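Local structure of alpha-fucosidase GH29 (Fusarium graminearum, 4PSR) at residues A[329-337]-A[373-382]; A[510-518]-A[532-543]. The protein hydrolyses alpha-L-fucosidic linkages as a family 29 glycoside hydrolase, probably including the alpha-1,6-linked fucose at the reducing-end N-acetylglucosamine of glycoprotein glycans. All coordinates share one frame; numbering follows the deposited sequence.

Interaction 1: residues A[329-337]-A[373-382]; sequences LLDRVSKNG and VYDTRAWDIY
Lys335 lies alongside the ring of Tyr382, running in the same direction, and Tyr382 carries the largest share of the surface buried between the end of helix 322-334 and the loop 373-382. Lys335 CG meets Tyr382 CG at 3.7 Å. Because the lysine chain is extended beyond CG, its CE comes to rest over the ring centre, a CH-pi contact 12° off the ring normal. Lys335 NZ, 4.9 Å from the Tyr382 ring centroid, adds a cation-pi contact. Lys335 NZ also makes a salt bridge with Asp331 OD2 at 2.7 Å and bonds to Pro292 O. In one of its two conformers Arg332 grips the same oxygen side-on with NE and NH1, in the guanidinium plane; Asp331 OD1 is paired with Arg406. At the tyrosine's backbone, Ser334 CB packs 3.3 Å from the carbonyl Tyr382 O, while Ser334 OG bonds back to Asp331 O. The tyrosine hydroxyl is tied to Gln388.

Away from Tyr382 the fit slackens. Ala378 CB still presses on Ser334 O at 3.5 Å, but the polar links beside it run through water: one water joins Ser334 O to Trp379 N, another Asn336 OD1 to Ala378 N. At the far end Leu330 CD2 and Val373 CG2 merely touch at 4.0 Å, their side chains crossing at about a right angle, and Leu366 of helix 353-369 backs Val373. Asn336, with positive phi, turns the chain out of the helix, and its ND2 bonds to Glu531 and Val296 O. The two bonds that close this turn, Asn336 N to Val333 O and Gly337 N to Arg332 O, make a Schellman motif, here ending the helix that precedes the eighth strand of a TIM barrel, 337-343.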
ATOM      1  N   LEU A 329      -9.691  -1.624  -2.390  1.00  9.95           N
ATOM      2  CA  LEU A 329      -9.110  -0.379  -2.860  1.00  9.86           C
ATOM      3  C   LEU A 329      -9.860   0.827  -2.276  1.00 10.06           C
ATOM      4  O   LEU A 329      -9.251   1.772  -1.796  1.00 10.04           O
ATOM      5  CB  LEU A 329      -9.135  -0.350  -4.388  1.00 10.56           C
ATOM      6  CG  LEU A 329      -8.695   0.978  -5.017  1.00 10.03           C
ATOM      7  CD1 LEU A 329      -7.255   1.324  -4.637  1.00 12.27           C
ATOM      8  CD2 LEU A 329      -8.860   0.904  -6.526  1.00 11.87           C
ATOM      9  N   LEU A 330     -11.193   0.807  -2.378  1.00  9.82           N
ATOM     10  CA  LEU A 330     -11.985   1.927  -1.878  1.00  9.83           C
ATOM     11  C   LEU A 330     -11.778   2.135  -0.380  1.00 10.81           C
ATOM     12  O   LEU A 330     -11.664   3.277   0.095  1.00 11.06           O
ATOM     13  CB  LEU A 330     -13.464   1.702  -2.190  1.00 11.66           C
ATOM     14  CG  LEU A 330     -13.823   1.731  -3.688  1.00 10.97           C
ATOM     15  CD1 LEU A 330     -15.165   1.071  -3.929  1.00 12.59           C
ATOM     16  CD2 LEU A 330     -13.802   3.167  -4.237  1.00 11.65           C
ATOM     17  N   ASP A 331     -11.735   1.035   0.371  1.00  9.40           N
ATOM     18  CA  ASP A 331     -11.458   1.112   1.784  1.00  9.63           C
ATOM     19  C   ASP A 331     -10.117   1.780   2.070  1.00  9.55           C
ATOM     20  O   ASP A 331     -10.047   2.689   2.877  1.00 11.37           O
ATOM     21  CB  ASP A 331     -11.543  -0.287   2.387  1.00 11.98           C
ATOM     22  CG  ASP A 331     -11.490  -0.269   3.895  1.00 11.66           C
ATOM     23  OD1 ASP A 331     -12.514   0.075   4.531  1.00 13.12           O
ATOM     24  OD2 ASP A 331     -10.449  -0.660   4.496  1.00 12.02           O
ATOM     25  N   ARG A 332      -9.052   1.332   1.415  0.81  9.51           N
ATOM     26  CA  ARG A 332      -7.730   1.904   1.686  0.81 10.20           C
ATOM     27  C   ARG A 332      -7.676   3.377   1.327  0.81 10.44           C
ATOM     28  O   ARG A 332      -7.136   4.191   2.076  0.81 10.92           O
ATOM     29  CB  ARG A 332      -6.597   1.177   0.943  0.81 11.25           C
ATOM     30  CG  ARG A 332      -6.497  -0.362   1.106  0.81 11.19           C
ATOM     31  CD  ARG A 332      -6.615  -0.842   2.539  0.81 10.94           C
ATOM     32  NE  ARG A 332      -7.910  -1.415   2.906  0.81 12.26           N
ATOM     33  CZ  ARG A 332      -8.300  -2.662   2.675  0.81 13.37           C
ATOM     34  NH1 ARG A 332      -9.520  -3.039   3.085  0.81 11.77           N
ATOM     35  NH2 ARG A 332      -7.525  -3.518   2.002  0.81 12.38           N
ATOM     36  N   VAL A 333      -8.243   3.736   0.184  1.00  9.97           N
ATOM     37  CA  VAL A 333      -8.195   5.109  -0.275  1.00  9.03           C
ATOM     38  C   VAL A 333      -8.978   6.016   0.675  1.00 11.62           C
ATOM     39  O   VAL A 333      -8.554   7.134   0.952  1.00 10.76           O
ATOM     40  CB  VAL A 333      -8.697   5.209  -1.714  1.00 11.83           C
ATOM     41  CG1 VAL A 333      -8.953   6.629  -2.122  1.00 16.40           C
ATOM     42  CG2 VAL A 333      -7.728   4.518  -2.682  1.00 10.62           C
ATOM     43  N   SER A 334     -10.109   5.528   1.182  1.00 10.20           N
ATOM     44  CA  SER A 334     -10.929   6.309   2.110  1.00  9.92           C
ATOM     45  C   SER A 334     -10.211   6.564   3.443  1.00 12.21           C
ATOM     46  O   SER A 334     -10.545   7.509   4.175  1.00 11.72           O
ATOM     47  CB  SER A 334     -12.267   5.603   2.379  1.00 10.47           C
ATOM     48  OG  SER A 334     -12.152   4.493   3.264  1.00 10.63           O
ATOM     49  N   LYS A 335      -9.251   5.704   3.793  1.00  9.98           N
ATOM     50  CA  LYS A 335      -8.514   5.806   5.063  1.00  9.92           C
ATOM     51  C   LYS A 335      -7.173   6.516   4.914  1.00 10.22           C
ATOM     52  O   LYS A 335      -6.365   6.468   5.847  1.00 10.20           O
ATOM     53  CB  LYS A 335      -8.317   4.401   5.643  1.00 10.74           C
ATOM     54  CG  LYS A 335      -9.571   3.742   6.167  1.00 12.25           C
ATOM     55  CD  LYS A 335      -9.331   2.270   6.405  1.00 11.60           C
ATOM     56  CE  LYS A 335     -10.519   1.571   7.087  1.00 14.74           C
ATOM     57  NZ  LYS A 335     -10.303   0.094   7.136  1.00 12.19           N
ATOM     58  N   ASN A 336      -6.960   7.181   3.774  1.00 10.02           N
ATOM     59  CA  ASN A 336      -5.805   8.063   3.499  1.00  9.89           C
ATOM     60  C   ASN A 336      -4.571   7.307   3.042  1.00 10.24           C
ATOM     61  O   ASN A 336      -3.430   7.738   3.316  1.00 11.00           O
ATOM     62  CB  ASN A 336      -5.515   8.991   4.697  1.00 11.07           C
ATOM     63  CG  ASN A 336      -4.570  10.124   4.372  1.00 10.29           C
ATOM     64  OD1 ASN A 336      -4.711  10.829   3.376  1.00 12.13           O
ATOM     65  ND2 ASN A 336      -3.612  10.340   5.272  1.00 11.06           N
ATOM     66  N   GLY A 337      -4.792   6.230   2.296  1.00  9.97           N
ATOM     67  CA  GLY A 337      -3.707   5.433   1.742  1.00 10.39           C
ATOM     68  C   GLY A 337      -3.815   5.105   0.271  1.00  9.33           C
ATOM     69  O   GLY A 337      -4.842   5.352  -0.361  1.00 10.47           O
ATOM     70  N   VAL A 373     -11.905   8.366  -7.120  1.00 11.75           N
ATOM     71  CA  VAL A 373     -10.704   7.686  -6.635  1.00 10.37           C
ATOM     72  C   VAL A 373      -9.469   8.528  -6.938  1.00  9.02           C
ATOM     73  O   VAL A 373      -8.863   9.108  -6.025  1.00 10.60           O
ATOM     74  CB  VAL A 373     -10.609   6.259  -7.218  1.00 11.20           C
ATOM     75  CG1 VAL A 373      -9.348   5.550  -6.703  1.00 12.54           C
ATOM     76  CG2 VAL A 373     -11.847   5.447  -6.841  1.00 14.12           C
ATOM     77  N   TYR A 374      -9.042   8.577  -8.192  1.00 10.70           N
ATOM     78  CA  TYR A 374      -7.846   9.332  -8.530  1.00  9.84           C
ATOM     79  C   TYR A 374      -7.995  10.777  -8.130  1.00 10.85           C
ATOM     80  O   TYR A 374      -9.076  11.368  -8.248  1.00 12.72           O
ATOM     81  CB  TYR A 374      -7.609   9.293 -10.016  1.00 11.69           C
ATOM     82  CG  TYR A 374      -7.511   7.907 -10.615  1.00 10.08           C
ATOM     83  CD1 TYR A 374      -6.472   7.038 -10.299  1.00 11.93           C
ATOM     84  CD2 TYR A 374      -8.410   7.510 -11.592  1.00 10.42           C
ATOM     85  CE1 TYR A 374      -6.370   5.785 -10.922  1.00 11.67           C
ATOM     86  CE2 TYR A 374      -8.339   6.283 -12.206  1.00 11.97           C
ATOM     87  CZ  TYR A 374      -7.298   5.427 -11.896  1.00 12.20           C
ATOM     88  OH  TYR A 374      -7.210   4.223 -12.529  1.00 12.70           O
ATOM     89  N   ASP A 375      -6.889  11.350  -7.668  1.00 11.08           N
ATOM     90  CA  ASP A 375      -6.809  12.788  -7.405  1.00 11.32           C
ATOM     91  C   ASP A 375      -7.688  13.251  -6.252  1.00 13.43           C
ATOM     92  O   ASP A 375      -7.785  14.445  -6.014  1.00 15.47           O
ATOM     93  CB  ASP A 375      -7.167  13.620  -8.668  1.00 12.88           C
ATOM     94  CG  ASP A 375      -6.315  13.279  -9.869  1.00 23.04           C
ATOM     95  OD1 ASP A 375      -5.231  12.700  -9.742  1.00 17.52           O
ATOM     96  OD2 ASP A 375      -6.779  13.560 -10.992  1.00 34.29           O
ATOM     97  N   THR A 376      -8.298  12.335  -5.507  1.00 11.05           N
ATOM     98  CA  THR A 376      -9.108  12.686  -4.339  1.00 10.82           C
ATOM     99  C   THR A 376      -8.263  12.593  -3.062  1.00 10.92           C
ATOM    100  O   THR A 376      -7.114  12.153  -3.092  1.00 10.86           O
ATOM    101  CB  THR A 376     -10.351  11.768  -4.160  1.00 11.49           C
ATOM    102  OG1 THR A 376      -9.955  10.425  -3.798  1.00 11.43           O
ATOM    103  CG2 THR A 376     -11.239  11.738  -5.405  1.00 11.64           C
ATOM    104  N   ARG A 377      -8.831  13.043  -1.962  1.00  9.85           N
ATOM    105  CA  ARG A 377      -8.236  12.884  -0.653  1.00 10.95           C
ATOM    106  C   ARG A 377      -9.299  12.348   0.303  1.00 11.01           C
ATOM    107  O   ARG A 377     -10.522  12.491   0.091  1.00 11.66           O
ATOM    108  CB  ARG A 377      -7.726  14.232  -0.135  1.00 12.07           C
ATOM    109  CG  ARG A 377      -6.609  14.878  -0.959  1.00 13.31           C
ATOM    110  CD  ARG A 377      -5.331  14.050  -0.885  1.00 11.84           C
ATOM    111  NE  ARG A 377      -4.226  14.663  -1.639  1.00 13.52           N
ATOM    112  CZ  ARG A 377      -3.954  14.433  -2.918  1.00 12.72           C
ATOM    113  NH1 ARG A 377      -4.664  13.592  -3.656  1.00 12.50           N
ATOM    114  NH2 ARG A 377      -2.939  15.048  -3.505  1.00 12.47           N
ATOM    115  N   ALA A 378      -8.840  11.760   1.393  1.00 11.46           N
ATOM    116  CA  ALA A 378      -9.720  11.259   2.410  1.00 11.32           C
ATOM    117  C   ALA A 378     -10.504  12.399   3.042  1.00 12.79           C
ATOM    118  O   ALA A 378     -10.028  13.545   3.130  1.00 13.48           O
ATOM    119  CB  ALA A 378      -8.882  10.539   3.477  1.00 11.67           C
ATOM    120  N   TRP A 379     -11.708  12.076   3.491  1.00 11.64           N
ATOM    121  CA  TRP A 379     -12.516  12.991   4.297  1.00 11.83           C
ATOM    122  C   TRP A 379     -11.988  12.889   5.739  1.00 13.97           C
ATOM    123  O   TRP A 379     -10.892  12.394   5.931  1.00 16.35           O
ATOM    124  CB  TRP A 379     -13.977  12.585   4.205  1.00 13.34           C
ATOM    125  CG  TRP A 379     -14.965  13.647   4.593  1.00 13.57           C
ATOM    126  CD1 TRP A 379     -14.793  14.999   4.514  1.00 17.49           C
ATOM    127  CD2 TRP A 379     -16.291  13.434   5.083  1.00 12.70           C
ATOM    128  NE1 TRP A 379     -15.943  15.643   4.937  1.00 17.22           N
ATOM    129  CE2 TRP A 379     -16.867  14.703   5.310  1.00 12.77           C
ATOM    130  CE3 TRP A 379     -17.030  12.294   5.394  1.00 14.60           C
ATOM    131  CZ2 TRP A 379     -18.155  14.859   5.797  1.00 15.51           C
ATOM    132  CZ3 TRP A 379     -18.332  12.450   5.864  1.00 14.76           C
ATOM    133  CH2 TRP A 379     -18.871  13.737   6.065  1.00 14.14           C
ATOM    134  N   ASP A 380     -12.731  13.347   6.754  1.00 13.42           N
ATOM    135  CA  ASP A 380     -12.276  13.118   8.128  1.00 15.54           C
ATOM    136  C   ASP A 380     -12.870  11.852   8.724  1.00 13.41           C
ATOM    137  O   ASP A 380     -12.485  11.447   9.804  1.00 15.81           O
ATOM    138  CB  ASP A 380     -12.517  14.315   9.056  1.00 19.16           C
ATOM    139  CG  ASP A 380     -11.665  15.536   8.674  1.00 22.57           C
ATOM    140  OD1 ASP A 380     -10.454  15.408   8.364  1.00 18.44           O
ATOM    141  OD2 ASP A 380     -12.233  16.641   8.648  1.00 23.09           O
ATOM    142  N   ILE A 381     -13.836  11.258   8.024  1.00 13.13           N
ATOM    143  CA  ILE A 381     -14.451   9.997   8.416  1.00 12.75           C
ATOM    144  C   ILE A 381     -14.382   9.096   7.192  1.00 12.59           C
ATOM    145  O   ILE A 381     -14.724   9.537   6.098  1.00 13.66           O
ATOM    146  CB  ILE A 381     -15.921  10.228   8.839  1.00 14.63           C
ATOM    147  CG1 ILE A 381     -15.981  11.115  10.097  1.00 15.75           C
ATOM    148  CG2 ILE A 381     -16.627   8.885   9.082  1.00 15.79           C
ATOM    149  CD1 ILE A 381     -17.375  11.652  10.399  1.00 22.43           C
ATOM    150  N   TYR A 382     -13.874   7.871   7.328  1.00 11.42           N
ATOM    151  CA  TYR A 382     -13.584   7.073   6.116  1.00 11.83           C
ATOM    152  C   TYR A 382     -14.819   6.421   5.499  1.00 12.32           C
ATOM    153  O   TYR A 382     -14.853   6.163   4.303  1.00 11.50           O
ATOM    154  CB  TYR A 382     -12.505   6.009   6.341  1.00 12.17           C
ATOM    155  CG  TYR A 382     -12.922   4.882   7.206  1.00 11.59           C
ATOM    156  CD1 TYR A 382     -13.598   3.795   6.688  1.00 11.81           C
ATOM    157  CD2 TYR A 382     -12.621   4.900   8.559  1.00 15.35           C
ATOM    158  CE1 TYR A 382     -13.992   2.739   7.520  1.00 17.02           C
ATOM    159  CE2 TYR A 382     -13.000   3.886   9.379  1.00 21.63           C
ATOM    160  CZ  TYR A 382     -13.670   2.820   8.864  1.00 16.90           C
ATOM    161  OH  TYR A 382     -14.032   1.802   9.713  1.00 32.43           O
TER
HETATM  162  O   HOH W   1     -12.437   9.376   3.588  1.00 11.95           O
HETATM  163  O   HOH W   2      -6.133  10.799   1.011  1.00 11.74           O

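Interaction 2: residues A[510-518]-A[532-543]; sequences ADATGKGVA and AGLKPEEIRSIR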
ATOM      1  N   ALA A 510     -13.792  30.645  17.164  1.00 26.76           N
ATOM      2  CA  ALA A 510     -14.075  30.436  18.585  1.00 27.32           C
ATOM      3  C   ALA A 510     -15.474  29.894  18.887  1.00 27.17           C
ATOM      4  O   ALA A 510     -15.742  29.474  20.014  1.00 34.18           O
ATOM      5  CB  ALA A 510     -13.840  31.736  19.356  1.00 42.12           C
ATOM      6  N   ASP A 511     -16.350  29.875  17.890  1.00 25.06           N
ATOM      7  CA  ASP A 511     -17.739  29.501  18.104  1.00 25.21           C
ATOM      8  C   ASP A 511     -18.166  28.222  17.378  1.00 38.26           C
ATOM      9  O   ASP A 511     -19.302  28.106  16.937  1.00 31.08           O
ATOM     10  CB  ASP A 511     -18.646  30.659  17.670  1.00 35.25           C
ATOM     11  CG  ASP A 511     -18.387  31.105  16.234  1.00 44.78           C
ATOM     12  OD1 ASP A 511     -17.682  30.389  15.493  1.00 44.85           O
ATOM     13  OD2 ASP A 511     -18.895  32.179  15.844  1.00 60.59           O
ATOM     14  N   ALA A 512     -17.254  27.264  17.251  1.00 26.49           N
ATOM     15  CA  ALA A 512     -17.539  26.033  16.525  1.00 26.78           C
ATOM     16  C   ALA A 512     -17.988  26.306  15.083  1.00 23.93           C
ATOM     17  O   ALA A 512     -18.925  25.675  14.576  1.00 28.91           O
ATOM     18  CB  ALA A 512     -18.566  25.188  17.266  1.00 26.75           C
ATOM     19  N   THR A 513     -17.335  27.274  14.451  1.00 31.21           N
ATOM     20  CA  THR A 513     -17.481  27.512  13.018  1.00 28.18           C
ATOM     21  C   THR A 513     -16.102  27.714  12.407  1.00 30.43           C
ATOM     22  O   THR A 513     -15.085  27.662  13.112  1.00 26.42           O
ATOM     23  CB  THR A 513     -18.380  28.746  12.700  1.00 38.03           C
ATOM     24  OG1 THR A 513     -17.694  29.955  13.041  1.00 38.58           O
ATOM     25  CG2 THR A 513     -19.699  28.668  13.457  1.00 34.00           C
ATOM     26  N   GLY A 514     -16.071  27.939  11.097  1.00 32.62           N
ATOM     27  CA  GLY A 514     -14.829  28.075  10.363  1.00 28.67           C
ATOM     28  C   GLY A 514     -14.368  26.734   9.829  1.00 34.24           C
ATOM     29  O   GLY A 514     -15.160  25.795   9.723  1.00 27.20           O
ATOM     30  N   LYS A 515     -13.083  26.654   9.500  1.00 27.98           N
ATOM     31  CA  LYS A 515     -12.458  25.402   9.082  1.00 27.77           C
ATOM     32  C   LYS A 515     -12.552  24.425  10.239  1.00 22.69           C
ATOM     33  O   LYS A 515     -12.404  24.825  11.384  1.00 24.08           O
ATOM     34  CB  LYS A 515     -10.986  25.635   8.742  1.00 28.45           C
ATOM     35  CG  LYS A 515     -10.748  26.807   7.816  1.00 31.32           C
ATOM     36  CD  LYS A 515      -9.304  26.859   7.331  1.00 46.11           C
ATOM     37  CE  LYS A 515      -8.332  27.231   8.442  1.00 46.45           C
ATOM     38  NZ  LYS A 515      -6.923  27.194   7.955  1.00 64.74           N
ATOM     39  N   GLY A 516     -12.802  23.150   9.953  1.00 23.00           N
ATOM     40  CA  GLY A 516     -12.860  22.169  11.013  1.00 18.24           C
ATOM     41  C   GLY A 516     -12.436  20.780  10.608  1.00 18.64           C
ATOM     42  O   GLY A 516     -12.371  20.459   9.419  1.00 20.93           O
ATOM     43  N   VAL A 517     -12.195  19.964  11.626  1.00 17.48           N
ATOM     44  CA  VAL A 517     -11.788  18.575  11.460  1.00 13.58           C
ATOM     45  C   VAL A 517     -12.595  17.744  12.445  1.00 15.76           C
ATOM     46  O   VAL A 517     -12.593  18.024  13.652  1.00 15.66           O
ATOM     47  CB  VAL A 517     -10.284  18.379  11.737  1.00 17.37           C
ATOM     48  CG1 VAL A 517      -9.896  16.902  11.635  1.00 18.43           C
ATOM     49  CG2 VAL A 517      -9.459  19.210  10.757  1.00 19.58           C
ATOM     50  N   ALA A 518     -13.289  16.725  11.943  1.00 14.17           N
ATOM     51  CA  ALA A 518     -13.950  15.731  12.801  1.00 13.56           C
ATOM     52  C   ALA A 518     -12.938  14.667  13.266  1.00 15.67           C
ATOM     53  O   ALA A 518     -12.026  14.290  12.507  1.00 16.00           O
ATOM     54  CB  ALA A 518     -15.090  15.090  12.074  1.00 14.46           C
ATOM     55  N   ALA A 532      -4.829  16.916   8.217  1.00 14.29           N
ATOM     56  CA  ALA A 532      -6.290  16.903   8.124  1.00 14.70           C
ATOM     57  C   ALA A 532      -6.832  18.277   7.787  1.00 16.74           C
ATOM     58  O   ALA A 532      -8.025  18.401   7.495  1.00 19.54           O
ATOM     59  CB  ALA A 532      -6.893  16.424   9.424  1.00 14.91           C
ATOM     60  N   GLY A 533      -5.989  19.298   7.866  1.00 16.01           N
ATOM     61  CA  GLY A 533      -6.327  20.632   7.380  1.00 20.04           C
ATOM     62  C   GLY A 533      -6.450  21.702   8.451  1.00 19.34           C
ATOM     63  O   GLY A 533      -6.936  22.794   8.147  1.00 21.22           O
ATOM     64  N   LEU A 534      -6.031  21.421   9.684  1.00 16.97           N
ATOM     65  CA  LEU A 534      -6.059  22.436  10.740  1.00 16.47           C
ATOM     66  C   LEU A 534      -4.875  22.258  11.673  1.00 20.03           C
ATOM     67  O   LEU A 534      -4.869  21.399  12.553  1.00 17.86           O
ATOM     68  CB  LEU A 534      -7.370  22.375  11.520  1.00 18.55           C
ATOM     69  CG  LEU A 534      -7.646  23.448  12.577  1.00 20.06           C
ATOM     70  CD1 LEU A 534      -7.566  24.851  11.970  1.00 21.39           C
ATOM     71  CD2 LEU A 534      -9.028  23.219  13.198  1.00 19.18           C
ATOM     72  N   LYS A 535      -3.865  23.078  11.455  1.00 17.25           N
ATOM     73  CA  LYS A 535      -2.723  23.141  12.341  1.00 18.75           C
ATOM     74  C   LYS A 535      -3.240  23.369  13.748  1.00 17.18           C
ATOM     75  O   LYS A 535      -4.129  24.201  13.975  1.00 19.29           O
ATOM     76  CB  LYS A 535      -1.777  24.281  11.947  1.00 20.36           C
ATOM     77  CG  LYS A 535      -1.175  24.135  10.557  1.00 32.90           C
ATOM     78  CD  LYS A 535      -0.304  25.336  10.211  1.00 40.03           C
ATOM     79  CE  LYS A 535       0.313  25.209   8.825  1.00 57.90           C
ATOM     80  NZ  LYS A 535       1.187  26.374   8.492  1.00 53.43           N
ATOM     81  N   PRO A 536      -2.701  22.630  14.715  1.00 17.72           N
ATOM     82  CA  PRO A 536      -3.333  22.669  16.034  1.00 19.54           C
ATOM     83  C   PRO A 536      -3.213  24.050  16.710  1.00 18.29           C
ATOM     84  O   PRO A 536      -4.089  24.421  17.482  1.00 18.70           O
ATOM     85  CB  PRO A 536      -2.597  21.568  16.811  1.00 21.57           C
ATOM     86  CG  PRO A 536      -1.351  21.282  16.047  1.00 24.48           C
ATOM     87  CD  PRO A 536      -1.649  21.603  14.619  1.00 19.00           C
ATOM     88  N   GLU A 537      -2.162  24.794  16.380  1.00 19.43           N
ATOM     89  CA  GLU A 537      -2.021  26.170  16.862  1.00 25.12           C
ATOM     90  C   GLU A 537      -3.191  27.067  16.444  1.00 25.63           C
ATOM     91  O   GLU A 537      -3.410  28.114  17.065  1.00 25.74           O
ATOM     92  CB  GLU A 537      -0.705  26.781  16.359  1.00 23.14           C
ATOM     93  CG  GLU A 537      -0.760  27.319  14.936  1.00 29.33           C
ATOM     94  CD  GLU A 537       0.539  27.165  14.162  1.00 52.30           C
ATOM     95  OE1 GLU A 537       0.922  28.116  13.448  1.00 57.02           O
ATOM     96  OE2 GLU A 537       1.160  26.086  14.235  1.00 49.10           O
ATOM     97  N   GLU A 538      -3.923  26.676  15.397  1.00 20.70           N
ATOM     98  CA  GLU A 538      -5.040  27.469  14.869  1.00 21.42           C
ATOM     99  C   GLU A 538      -6.407  27.044  15.403  1.00 19.81           C
ATOM    100  O   GLU A 538      -7.430  27.634  15.046  1.00 21.63           O
ATOM    101  CB  GLU A 538      -5.064  27.419  13.340  1.00 24.45           C
ATOM    102  CG  GLU A 538      -3.858  28.107  12.711  1.00 25.79           C
ATOM    103  CD  GLU A 538      -3.903  28.140  11.199  1.00 35.18           C
ATOM    104  OE1 GLU A 538      -5.009  28.082  10.625  1.00 46.85           O
ATOM    105  OE2 GLU A 538      -2.821  28.237  10.586  1.00 55.92           O
ATOM    106  N   ILE A 539      -6.437  26.025  16.254  1.00 19.87           N
ATOM    107  CA  ILE A 539      -7.685  25.599  16.866  1.00 19.14           C
ATOM    108  C   ILE A 539      -8.152  26.640  17.886  1.00 17.28           C
ATOM    109  O   ILE A 539      -7.386  27.017  18.775  1.00 18.92           O
ATOM    110  CB  ILE A 539      -7.528  24.222  17.557  1.00 15.74           C
ATOM    111  CG1 ILE A 539      -7.159  23.153  16.507  1.00 15.74           C
ATOM    112  CG2 ILE A 539      -8.813  23.859  18.284  1.00 17.65           C
ATOM    113  CD1 ILE A 539      -6.753  21.840  17.147  1.00 16.71           C
ATOM    114  N   ARG A 540      -9.405  27.066  17.760  1.00 18.01           N
ATOM    115  CA  ARG A 540      -9.980  28.052  18.680  1.00 21.23           C
ATOM    116  C   ARG A 540     -11.252  27.576  19.374  1.00 22.04           C
ATOM    117  O   ARG A 540     -11.771  28.245  20.269  1.00 19.52           O
ATOM    118  CB  ARG A 540     -10.248  29.378  17.948  1.00 22.51           C
ATOM    119  CG  ARG A 540      -8.981  30.144  17.514  1.00 26.76           C
ATOM    120  CD  ARG A 540      -8.180  30.683  18.688  1.00 43.26           C
ATOM    121  NE  ARG A 540      -8.991  30.749  19.898  1.00 56.82           N
ATOM    122  CZ  ARG A 540      -9.791  31.759  20.224  1.00 60.58           C
ATOM    123  NH1 ARG A 540     -10.496  31.695  21.346  1.00 50.95           N
ATOM    124  NH2 ARG A 540      -9.892  32.827  19.437  1.00 57.60           N
ATOM    125  N   SER A 541     -11.777  26.422  18.976  1.00 17.83           N
ATOM    126  CA  SER A 541     -12.895  25.823  19.680  1.00 16.87           C
ATOM    127  C   SER A 541     -12.959  24.320  19.366  1.00 17.10           C
ATOM    128  O   SER A 541     -12.375  23.847  18.384  1.00 17.59           O
ATOM    129  CB  SER A 541     -14.235  26.526  19.378  1.00 21.39           C
ATOM    130  OG  SER A 541     -14.608  26.451  18.007  1.00 21.61           O
ATOM    131  N   ILE A 542     -13.664  23.603  20.228  1.00 19.40           N
ATOM    132  CA  ILE A 542     -13.877  22.175  20.059  1.00 16.98           C
ATOM    133  C   ILE A 542     -15.269  21.823  20.543  1.00 18.48           C
ATOM    134  O   ILE A 542     -15.722  22.328  21.590  1.00 21.84           O
ATOM    135  CB  ILE A 542     -12.825  21.374  20.833  1.00 19.53           C
ATOM    136  CG1 ILE A 542     -13.043  19.860  20.656  1.00 19.17           C
ATOM    137  CG2 ILE A 542     -12.834  21.734  22.310  1.00 21.73           C
ATOM    138  CD1 ILE A 542     -11.859  19.039  21.125  1.00 21.02           C
ATOM    139  N   ARG A 543     -15.957  20.977  19.786  1.00 17.39           N
ATOM    140  CA  ARG A 543     -17.210  20.384  20.211  1.00 17.01           C
ATOM    141  C   ARG A 543     -16.983  18.904  20.528  1.00 19.24           C
ATOM    142  O   ARG A 543     -16.579  18.124  19.648  1.00 17.10           O
ATOM    143  CB  ARG A 543     -18.285  20.513  19.150  1.00 16.83           C
ATOM    144  CG  ARG A 543     -19.667  20.181  19.677  1.00 23.34           C
ATOM    145  CD  ARG A 543     -20.743  20.849  18.836  1.00 33.12           C
ATOM    146  NE  ARG A 543     -20.483  20.698  17.407  1.00 32.78           N
ATOM    147  CZ  ARG A 543     -20.866  21.559  16.474  1.00 38.29           C
ATOM    148  NH1 ARG A 543     -20.586  21.305  15.203  1.00 34.89           N
ATOM    149  NH2 ARG A 543     -21.525  22.667  16.802  1.00 35.42           N
TER
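A classic beta bulge, in which Arg540 and Ser541 both face Phe507, underlies this contact in the four-stranded antiparallel sheet near the C terminus. The connection from strand 504-507 to its neighbour 516-519 folds over the bulge. Ser541 OG, set by chi1 of 62° between its backbone N and carbonyl carbon, accepts the N-H of Ala512 (Ala512 N to Ser541 OG 2.9 Å) and also bonds to Lys509 O, so one hydroxyl pins the loop at two points. Ala510 CA approaches Arg540 O at 3.6 Å in a CA-H...O contact. Two alanine methyls lie over guanidinium faces: Ala510 CB is 3.9 Å from Arg540 NH1, and Ala512 CB covers Arg543. Arg540 is anchored by NE to Val572 O, Arg543 by a salt bridge to Glu569. Farther along, Val517 straddles the chain leaving helix 526-532, its CG1 3.8 Å from Ala532 CB and its CG2 3.9 Å from Leu534 CB. At the solvent-facing side Lys515 NZ makes a long salt bridge, with a weak hydrogen bond, to Glu538 OE1 at 3.4 Å. Strands 504-507 and 516-519 form a beta hairpin whose loop packs on the bulged strand next to it in the sheet.

Both segments of interaction 1 precede those of interaction 2 along the chain, and the centres of the two contacts lie about 21 Å apart. Interaction 1, its centre about 12 Å from the centre of the chain, sits where the barrel's helix 322-334 meets the loop leading into strand 383-384 of the six-stranded antiparallel sheet. Interaction 2, its centre about 30 Å from that of the chain, belongs to the four-stranded sheet containing 516-519 and 541-544. They touch through Asp380: Asp380 OD2 packs 3.4 Å from Val517 CA and bonds weakly to Ala518 N, while OD1 lies near Ala532. Loop 373-382 thus borders the catalytic barrel and the C-terminal beta structure alike, joining them.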